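Local coordinates for uncharacterized ACR, COG1565 superfamily (Burkholderia thailandensis, PDB 4F3N), which is uncharacterized but has a methyltransferase-superfamily fold, binds S-adenosyl-L-homocysteine and may, like its family, be a protein-arginine methyltransferase, at residues M220-V225 with E273-A278; I297-P302 with T338-F343; G73-F78 with G236-D241. One frame throughout, in Å; residues are numbered along the deposited sequence. Where two conformers were deposited one is given.

Contact 1 of 3, residues M220-V225 with E273-A278; sequences MPVRLV and ETHDAA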
loop_
_atom_site.group_PDB
_atom_site.type_symbol
_atom_site.label_atom_id
_atom_site.label_comp_id
_atom_site.label_asym_id
_atom_site.label_seq_id
_atom_site.Cartn_x
_atom_site.Cartn_y
_atom_site.Cartn_z
ATOM N N MET A 220 -0.079 1.644 6.059
ATOM C CA MET A 220 -0.370 2.822 6.881
ATOM C C MET A 220 -1.200 2.434 8.115
ATOM O O MET A 220 -2.033 1.525 8.058
ATOM C CB MET A 220 -1.023 3.881 6.046
ATOM C CG MET A 220 -0.051 4.334 4.970
ATOM S SD MET A 220 -0.645 5.640 3.931
ATOM C CE MET A 220 0.713 5.844 2.786
ATOM N N PRO A 221 -0.915 3.076 9.253
ATOM C CA PRO A 221 -1.532 2.609 10.488
ATOM C C PRO A 221 -3.042 2.568 10.412
ATOM O O PRO A 221 -3.673 3.477 9.857
ATOM C CB PRO A 221 -1.066 3.671 11.505
ATOM C CG PRO A 221 0.237 4.115 11.007
ATOM C CD PRO A 221 0.146 4.066 9.511
ATOM N N VAL A 222 -3.623 1.517 10.974
ATOM C CA VAL A 222 -5.081 1.402 11.055
ATOM C C VAL A 222 -5.508 1.426 12.519
ATOM O O VAL A 222 -4.703 1.111 13.405
ATOM C CB VAL A 222 -5.620 0.121 10.393
ATOM C CG1 VAL A 222 -5.295 0.114 8.889
ATOM C CG2 VAL A 222 -5.084 -1.176 11.073
ATOM N N ARG A 223 -6.754 1.834 12.764
ATOM C CA ARG A 223 -7.346 1.633 14.081
ATOM C C ARG A 223 -8.222 0.384 13.984
ATOM O O ARG A 223 -8.677 0.012 12.909
ATOM C CB ARG A 223 -8.092 2.894 14.529
ATOM C CG ARG A 223 -7.131 3.990 14.969
ATOM C CD ARG A 223 -7.768 5.376 15.129
ATOM N NE ARG A 223 -8.150 5.663 16.497
ATOM C CZ ARG A 223 -7.572 6.573 17.297
ATOM N NH1 ARG A 223 -6.561 7.334 16.881
ATOM N NH2 ARG A 223 -8.018 6.742 18.531
ATOM N N LEU A 224 -8.436 -0.282 15.100
ATOM C CA LEU A 224 -9.314 -1.419 15.144
ATOM C C LEU A 224 -10.591 -1.054 15.877
ATOM O O LEU A 224 -10.593 -0.318 16.873
ATOM C CB LEU A 224 -8.616 -2.570 15.844
ATOM C CG LEU A 224 -7.309 -3.050 15.175
ATOM C CD1 LEU A 224 -6.578 -4.128 15.971
ATOM C CD2 LEU A 224 -7.612 -3.585 13.781
ATOM N N VAL A 225 -11.695 -1.586 15.387
ATOM C CA VAL A 225 -12.980 -1.294 16.002
ATOM C C VAL A 225 -13.719 -2.600 16.207
ATOM O O VAL A 225 -13.583 -3.527 15.394
ATOM C CB VAL A 225 -13.799 -0.311 15.151
ATOM C CG1 VAL A 225 -13.082 1.042 15.075
ATOM C CG2 VAL A 225 -14.115 -0.852 13.726
ATOM N N GLU A 273 -11.119 -2.972 10.715
ATOM C CA GLU A 273 -10.159 -1.873 10.686
ATOM C C GLU A 273 -10.808 -0.656 10.108
ATOM O O GLU A 273 -11.651 -0.776 9.206
ATOM C CB GLU A 273 -8.976 -2.201 9.765
ATOM C CG GLU A 273 -8.204 -3.440 10.101
ATOM C CD GLU A 273 -8.902 -4.698 9.637
ATOM O OE1 GLU A 273 -9.594 -4.634 8.591
ATOM O OE2 GLU A 273 -8.775 -5.743 10.312
ATOM N N THR A 274 -10.423 0.512 10.635
ATOM C CA THR A 274 -10.589 1.773 9.960
ATOM C C THR A 274 -9.223 2.314 9.457
ATOM O O THR A 274 -8.152 1.965 9.982
ATOM C CB THR A 274 -11.325 2.824 10.817
ATOM O OG1 THR A 274 -10.528 3.173 11.947
ATOM C CG2 THR A 274 -12.676 2.260 11.312
ATOM N N HIS A 275 -9.304 3.155 8.426
ATOM C CA HIS A 275 -8.150 3.591 7.620
ATOM C C HIS A 275 -7.956 5.077 7.569
ATOM O O HIS A 275 -7.695 5.645 6.496
ATOM C CB HIS A 275 -8.269 3.033 6.197
ATOM C CG HIS A 275 -8.583 1.574 6.171
ATOM N ND1 HIS A 275 -9.838 1.130 6.229
ATOM C CD2 HIS A 275 -7.776 0.481 6.047
ATOM C CE1 HIS A 275 -9.828 -0.199 6.192
ATOM N NE2 HIS A 275 -8.564 -0.600 6.091
ATOM N N ASP A 276 -8.088 5.746 8.722
ATOM C CA ASP A 276 -7.949 7.218 8.779
ATOM C C ASP A 276 -6.610 7.684 8.180
ATOM O O ASP A 276 -6.581 8.707 7.472
ATOM C CB ASP A 276 -8.104 7.782 10.200
ATOM C CG ASP A 276 -9.513 7.618 10.764
ATOM O OD1 ASP A 276 -10.486 7.769 10.035
ATOM O OD2 ASP A 276 -9.651 7.367 11.960
ATOM N N ALA A 277 -5.516 6.961 8.443
ATOM C CA ALA A 277 -4.197 7.424 8.004
ATOM C C ALA A 277 -4.085 7.363 6.494
ATOM O O ALA A 277 -3.538 8.262 5.866
ATOM C CB ALA A 277 -3.068 6.631 8.647
ATOM N N ALA A 278 -4.568 6.283 5.918
ATOM C CA ALA A 278 -4.592 6.168 4.450
ATOM C C ALA A 278 -5.464 7.200 3.779
ATOM O O ALA A 278 -5.120 7.746 2.716
ATOM C CB ALA A 278 -4.999 4.749 4.027
HETATM O O HOH W 1 -4.939 3.584 7.204
HETATM O O HOH W 2 -5.569 5.163 10.867
#

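Contact 2 of 3, residues I297-P302 with T338-F343; sequences IDYGFP and TAHVEF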
loop_
_atom_site.group_PDB
_atom_site.type_symbol
_atom_site.label_atom_id
_atom_site.label_comp_id
_atom_site.label_asym_id
_atom_site.label_seq_id
_atom_site.Cartn_x
_atom_site.Cartn_y
_atom_site.Cartn_z
ATOM N N ILE A 297 -2.029 0.986 -6.148
ATOM C CA ILE A 297 -2.164 -0.426 -6.397
ATOM C C ILE A 297 -2.109 -1.120 -5.053
ATOM O O ILE A 297 -1.149 -0.906 -4.288
ATOM C CB ILE A 297 -0.993 -0.964 -7.255
ATOM C CG1 ILE A 297 -0.909 -0.128 -8.563
ATOM C CG2 ILE A 297 -1.201 -2.465 -7.582
ATOM C CD1 ILE A 297 0.373 0.665 -8.685
ATOM N N ASP A 298 -3.121 -1.911 -4.741
ATOM C CA ASP A 298 -3.132 -2.585 -3.444
ATOM C C ASP A 298 -4.229 -3.611 -3.368
ATOM O O ASP A 298 -5.192 -3.612 -4.148
ATOM C CB ASP A 298 -3.291 -1.553 -2.318
ATOM C CG ASP A 298 -2.329 -1.730 -1.180
ATOM O OD1 ASP A 298 -2.034 -2.900 -0.782
ATOM O OD2 ASP A 298 -1.844 -0.689 -0.665
ATOM N N TYR A 299 -4.081 -4.488 -2.389
ATOM C CA TYR A 299 -5.118 -5.464 -2.087
ATOM C C TYR A 299 -6.206 -4.887 -1.198
ATOM O O TYR A 299 -5.957 -4.121 -0.244
ATOM C CB TYR A 299 -4.493 -6.717 -1.499
ATOM C CG TYR A 299 -3.433 -6.492 -0.417
ATOM C CD1 TYR A 299 -2.064 -6.395 -0.743
ATOM C CD2 TYR A 299 -3.786 -6.387 0.915
ATOM C CE1 TYR A 299 -1.096 -6.235 0.234
ATOM C CE2 TYR A 299 -2.805 -6.193 1.910
ATOM C CZ TYR A 299 -1.474 -6.129 1.557
ATOM O OH TYR A 299 -0.508 -5.938 2.522
ATOM N N GLY A 300 -7.428 -5.185 -1.557
ATOM C CA GLY A 300 -8.591 -4.683 -0.839
ATOM C C GLY A 300 -9.869 -4.684 -1.645
ATOM O O GLY A 300 -9.955 -5.386 -2.660
ATOM N N PHE A 301 -10.884 -3.961 -1.165
ATOM C CA PHE A 301 -12.234 -4.108 -1.698
ATOM C C PHE A 301 -12.996 -2.826 -1.451
ATOM O O PHE A 301 -12.644 -2.042 -0.568
ATOM C CB PHE A 301 -13.046 -5.255 -0.994
ATOM C CG PHE A 301 -12.250 -6.487 -0.614
ATOM C CD1 PHE A 301 -12.107 -7.523 -1.506
ATOM C CD2 PHE A 301 -11.734 -6.645 0.672
ATOM C CE1 PHE A 301 -11.376 -8.649 -1.180
ATOM C CE2 PHE A 301 -10.984 -7.773 1.014
ATOM C CZ PHE A 301 -10.824 -8.786 0.084
ATOM N N PRO A 302 -14.055 -2.594 -2.205
ATOM C CA PRO A 302 -14.981 -1.531 -1.836
ATOM C C PRO A 302 -15.687 -1.844 -0.519
ATOM O O PRO A 302 -15.620 -2.950 -0.028
ATOM C CB PRO A 302 -15.992 -1.541 -2.959
ATOM C CG PRO A 302 -15.354 -2.368 -4.064
ATOM C CD PRO A 302 -14.501 -3.357 -3.376
ATOM N N THR A 338 -0.079 -5.552 8.148
ATOM C CA THR A 338 -0.780 -4.859 7.066
ATOM C C THR A 338 -2.272 -5.048 7.251
ATOM O O THR A 338 -2.719 -5.910 7.959
ATOM C CB THR A 338 -0.413 -5.402 5.646
ATOM O OG1 THR A 338 -0.763 -6.787 5.555
ATOM C CG2 THR A 338 1.063 -5.237 5.355
ATOM N N ALA A 339 -3.043 -4.214 6.592
ATOM C CA ALA A 339 -4.470 -4.410 6.503
ATOM C C ALA A 339 -4.816 -4.221 5.047
ATOM O O ALA A 339 -4.129 -3.510 4.355
ATOM C CB ALA A 339 -5.209 -3.373 7.313
ATOM N N HIS A 340 -5.887 -4.827 4.584
ATOM C CA HIS A 340 -6.353 -4.565 3.214
ATOM C C HIS A 340 -6.877 -3.159 3.114
ATOM O O HIS A 340 -7.152 -2.504 4.124
ATOM C CB HIS A 340 -7.448 -5.538 2.862
ATOM C CG HIS A 340 -6.981 -6.941 2.591
ATOM N ND1 HIS A 340 -5.973 -7.572 3.303
ATOM C CD2 HIS A 340 -7.432 -7.861 1.662
ATOM C CE1 HIS A 340 -5.795 -8.808 2.805
ATOM N NE2 HIS A 340 -6.692 -8.996 1.815
ATOM N N VAL A 341 -6.996 -2.647 1.899
ATOM C CA VAL A 341 -7.448 -1.324 1.668
ATOM C C VAL A 341 -8.943 -1.289 1.417
ATOM O O VAL A 341 -9.497 -2.150 0.705
ATOM C CB VAL A 341 -6.666 -0.741 0.458
ATOM C CG1 VAL A 341 -7.217 0.603 0.032
ATOM C CG2 VAL A 341 -5.193 -0.687 0.800
ATOM N N GLU A 342 -9.599 -0.276 1.973
ATOM C CA GLU A 342 -11.043 -0.099 1.796
ATOM C C GLU A 342 -11.227 0.993 0.760
ATOM O O GLU A 342 -11.054 2.187 1.040
ATOM C CB GLU A 342 -11.696 0.186 3.151
ATOM C CG GLU A 342 -13.207 0.049 3.129
ATOM C CD GLU A 342 -13.868 1.295 2.646
ATOM O OE1 GLU A 342 -14.121 2.164 3.490
ATOM O OE2 GLU A 342 -14.124 1.410 1.439
ATOM N N PHE A 343 -11.485 0.573 -0.485
ATOM C CA PHE A 343 -11.376 1.479 -1.631
ATOM C C PHE A 343 -12.471 2.530 -1.752
ATOM O O PHE A 343 -12.250 3.544 -2.426
ATOM C CB PHE A 343 -11.211 0.696 -2.943
ATOM C CG PHE A 343 -9.831 0.179 -3.152
ATOM C CD1 PHE A 343 -8.840 1.007 -3.623
ATOM C CD2 PHE A 343 -9.507 -1.115 -2.854
ATOM C CE1 PHE A 343 -7.563 0.542 -3.796
ATOM C CE2 PHE A 343 -8.251 -1.621 -3.044
ATOM C CZ PHE A 343 -7.243 -0.771 -3.527
#

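Contact 3 of 3, residues G73-F78 with G236-D241; sequences GGWIPF and GVSIDD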
loop_
_atom_site.group_PDB
_atom_site.type_symbol
_atom_site.label_atom_id
_atom_site.label_comp_id
_atom_site.label_asym_id
_atom_site.label_seq_id
_atom_site.Cartn_x
_atom_site.Cartn_y
_atom_site.Cartn_z
ATOM N N GLY A 73 -1.871 5.718 30.796
ATOM C CA GLY A 73 -2.979 5.220 31.619
ATOM C C GLY A 73 -3.409 3.796 31.324
ATOM O O GLY A 73 -4.441 3.321 31.853
ATOM N N GLY A 74 -2.605 3.087 30.514
ATOM C CA GLY A 74 -2.767 1.662 30.315
ATOM C C GLY A 74 -3.330 1.263 28.970
ATOM O O GLY A 74 -3.584 0.096 28.754
ATOM N N TRP A 75 -3.513 2.227 28.068
ATOM C CA TRP A 75 -4.152 1.950 26.773
ATOM C C TRP A 75 -3.748 2.927 25.716
ATOM O O TRP A 75 -3.741 4.162 25.955
ATOM C CB TRP A 75 -5.656 1.999 26.950
ATOM C CG TRP A 75 -6.542 1.566 25.804
ATOM C CD1 TRP A 75 -7.165 0.347 25.639
ATOM C CD2 TRP A 75 -6.978 2.387 24.650
ATOM N NE1 TRP A 75 -7.899 0.320 24.466
ATOM C CE2 TRP A 75 -7.834 1.530 23.838
ATOM C CE3 TRP A 75 -6.730 3.693 24.220
ATOM C CZ2 TRP A 75 -8.404 1.963 22.664
ATOM C CZ3 TRP A 75 -7.345 4.132 23.050
ATOM C CH2 TRP A 75 -8.167 3.297 22.291
ATOM N N ILE A 76 -3.432 2.400 24.531
ATOM C CA ILE A 76 -3.207 3.225 23.350
ATOM C C ILE A 76 -3.997 2.676 22.156
ATOM O O ILE A 76 -4.292 1.457 22.083
ATOM C CB ILE A 76 -1.716 3.304 22.975
ATOM C CG1 ILE A 76 -1.145 1.910 22.647
ATOM C CG2 ILE A 76 -0.964 3.944 24.111
ATOM C CD1 ILE A 76 0.268 1.933 22.057
ATOM N N PRO A 77 -4.373 3.558 21.229
ATOM C CA PRO A 77 -5.036 2.997 20.043
ATOM C C PRO A 77 -4.096 2.072 19.228
ATOM O O PRO A 77 -2.876 2.197 19.308
ATOM C CB PRO A 77 -5.461 4.236 19.248
ATOM C CG PRO A 77 -4.641 5.346 19.758
ATOM C CD PRO A 77 -4.159 5.022 21.133
ATOM N N PHE A 78 -4.666 1.154 18.446
ATOM C CA PHE A 78 -3.846 0.238 17.673
ATOM C C PHE A 78 -3.004 0.979 16.637
ATOM O O PHE A 78 -1.877 0.552 16.315
ATOM C CB PHE A 78 -4.692 -0.827 16.993
ATOM C CG PHE A 78 -3.872 -1.896 16.362
ATOM C CD1 PHE A 78 -3.717 -1.940 14.993
ATOM C CD2 PHE A 78 -3.171 -2.831 17.153
ATOM C CE1 PHE A 78 -2.928 -2.902 14.404
ATOM C CE2 PHE A 78 -2.352 -3.763 16.552
ATOM C CZ PHE A 78 -2.226 -3.784 15.177
ATOM N N GLY A 236 -7.903 -1.251 21.244
ATOM C CA GLY A 236 -6.539 -0.763 21.364
ATOM C C GLY A 236 -5.665 -1.764 22.038
ATOM O O GLY A 236 -5.931 -2.986 22.042
ATOM N N VAL A 237 -4.544 -1.275 22.546
ATOM C CA VAL A 237 -3.520 -2.114 23.121
ATOM C C VAL A 237 -3.262 -1.734 24.575
ATOM O O VAL A 237 -3.063 -0.546 24.883
ATOM C CB VAL A 237 -2.226 -2.034 22.310
ATOM C CG1 VAL A 237 -1.223 -3.051 22.874
ATOM C CG2 VAL A 237 -2.473 -2.363 20.838
ATOM N N SER A 238 -3.261 -2.758 25.439
ATOM C CA SER A 238 -2.923 -2.643 26.840
ATOM C C SER A 238 -1.811 -3.632 27.196
ATOM O O SER A 238 -1.303 -4.325 26.333
ATOM C CB SER A 238 -4.148 -2.910 27.698
ATOM O OG SER A 238 -5.077 -1.844 27.561
ATOM N N ILE A 239 -1.400 -3.658 28.459
ATOM C CA ILE A 239 -0.445 -4.645 28.947
ATOM C C ILE A 239 -1.154 -5.447 30.024
ATOM O O ILE A 239 -1.857 -4.871 30.851
ATOM C CB ILE A 239 0.790 -3.908 29.536
ATOM C CG1 ILE A 239 1.511 -3.132 28.408
ATOM C CG2 ILE A 239 1.829 -4.837 30.137
ATOM C CD1 ILE A 239 2.058 -4.042 27.343
ATOM N N ASP A 240 -0.976 -6.757 30.040
ATOM C CA ASP A 240 -1.523 -7.570 31.120
ATOM C C ASP A 240 -0.569 -7.662 32.315
ATOM O O ASP A 240 0.487 -7.007 32.364
ATOM C CB ASP A 240 -1.962 -8.936 30.585
ATOM C CG ASP A 240 -0.798 -9.859 30.261
ATOM O OD1 ASP A 240 0.361 -9.595 30.662
ATOM O OD2 ASP A 240 -1.063 -10.865 29.592
ATOM N N ASP A 241 -0.983 -8.448 33.316
ATOM C CA ASP A 241 -0.274 -8.510 34.580
ATOM C C ASP A 241 1.071 -9.216 34.436
ATOM O O ASP A 241 1.927 -9.075 35.299
ATOM C CB ASP A 241 -1.144 -9.166 35.666
ATOM C CG ASP A 241 -1.652 -10.544 35.263
ATOM O OD1 ASP A 241 -1.984 -10.731 34.081
ATOM O OD2 ASP A 241 -1.715 -11.442 36.125
HETATM O O HOH W 3 -2.205 -1.613 30.435
#

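Contact 1 of 3, residues M220-V225 with E273-A278
Arg-223 and Thr-274 face each other as an antiparallel hydrogen-bonded pair, Arg-223 N to Thr-274 O at 3.1 Å and Thr-274 N to Arg-223 O at 2.9 Å, joining strands 223-228 and 271-274 of the five-stranded antiparallel sheet; the chains part at His-275, the N-cap of helix 276-288. On one side of this ladder Val-222, Leu-224 and Glu-273 lie side by side. Leu-224 CD2 meets Glu-273 CG at 3.7 Å, and Val-222 CG2 reaches the same methylene at 4.0 Å, from a neighbouring direction. Glu-273, its chain bent at chi2 (79°), gives its aliphatic part to the valine and leucine while its carboxylate goes to Tyr-306 and the backbone of Thr-315 and Leu-316. Val-222 CG1 also touches His-275 CD2. On the other side Thr-274 turns CG2 to the methyls of Val-225 and OG1 to Arg-223 CB, and Arg-223 pairs with Glu-234. Small Ala-277 lets Pro-221 O come within 3.4 Å of its CB. That carbonyl accepts from two waters, 2.9 and 2.7 Å from Pro-221 O, which accept from Ala-278 N and Ala-277 N. Solvent thus takes over from the ladder, satisfying first-turn amides that have no acceptor within the helix.

Contact 2 of 3, residues I297-P302 with T338-F343
Tyr-299 O accepts from Val-341 N at 2.8 Å, a nearly straight bond (167°) lying in the carbonyl plane. It opens a short parallel ladder that runs on through Phe-301 N to Val-341 O and Phe-343 N to Phe-301 O, both 2.9 Å. Gly-300 suits its place because at its backbone angles a CB would be jammed against the carbonyl O of Tyr-299, and also against Val-341 O. Tyr-299, with CG between its backbone N and carbonyl carbon (chi1 45°), presents a ring edge to the face of His-340; CD2 comes 3.4 Å from His-340 ND1, and the planes stand 69° apart. His-340 CD2 touches Phe-301 CE2, though these near-parallel rings barely overlap. Val-341 branches both ways: Val-341 CG2 lies 3.6 Å from Asp-298 CG, while CG1 sits over the centre of the Phe-343 ring, whose edge meets the backbone of 298-301. Asp-298 OD1 takes Tyr-299 N, and OD2 takes Asp-218 N. The corner at Tyr-299, near the S-adenosyl-L-homocysteine-binding Thr-113, carries the chain from strand 293-298 of the seven-stranded sheet of the Rossmann-like methyltransferase fold into strand 300-301 beside strand 336-342, and strand 336-342 leads directly into helix 343-352.

Contact 3 of 3, residues G73-F78 with G236-D241
Trp-75 spreads its indole along the backbone of Gly-236 and Val-237. Its CB stands 3.9 Å from Ser-238 OG, and CG, trans to the backbone N (chi1 -172°), carries the ring system along the strand. CD1 comes 3.6 Å from Ser-238 OG, which lies at the ring edge near its plane. NE1 reaches Gly-236 CA and donates its hydrogen to Ala-248 O on the next strand, so the one polar atom of the indole is satisfied there. CE2 passes the same glycine, and CZ2, on the six-membered ring, meets Gly-236 N at 3.5 Å. Val-237 N lies over one face of the indole, toward its rim. Gly-236 suits this place because a CB would clash with Trp-75 CE2 and Ile-76 O.

The backbones of the two segments form a short antiparallel pairing, in which Ile-76 N donates to Val-237 O at 3.0 Å and Val-237 N to Ile-76 O at 2.8 Å. The weakly bonded strand 76-77 thereby joins the five-stranded antiparallel sheet beside strand 231-239, as a brief link between helix 52-71, closed by a Schellman motif at Gly-73, and helix 78-87, with Pro-77 as N-cap. Before the strand, Gly-74 O accepts from Ser-238 OG at 2.7 Å, in the carbonyl plane, and from a water that also accepts from Ile-239 N. Serine suits the place because its CB already lies close to the carbonyl, so a one-carbon hydroxyl suffices.

Away from the tryptophan, Ile-76 and Val-237 lie alongside each other, with Ile-76 CG1 4.1 Å from Val-237 CB, and both also pack on Ile-69 of helix 52-71. Val-237 CG2, trans to its own carbonyl carbon, meets the edge of the Phe-78 ring at CD2; the Phe-78 side chain also touches Leu-316 and Pro-328.

Overall arrangement
Contact 2 is the buried one, its centre about 8 Å from that of the chain; contacts 1 and 3 are partly buried, contact 3 lying farthest out, its centre about 27 Å from the chain's. Contacts 1 and 3 share the five-stranded antiparallel sheet, through neighbouring strands 223-228 and 231-239, and meet where Leu-224 CD1 packs on Phe-78 CG at 3.5 Å. Contact 2 instead pairs parallel strands at the edge of a different sheet, touching contact 1 through Val-222 and Ala-339. All three use direct backbone bonds; contacts 1 and 3 add bridging waters, contact 2 an aromatic cluster near the S-adenosyl-L-homocysteine site, from which contact 3 is remote.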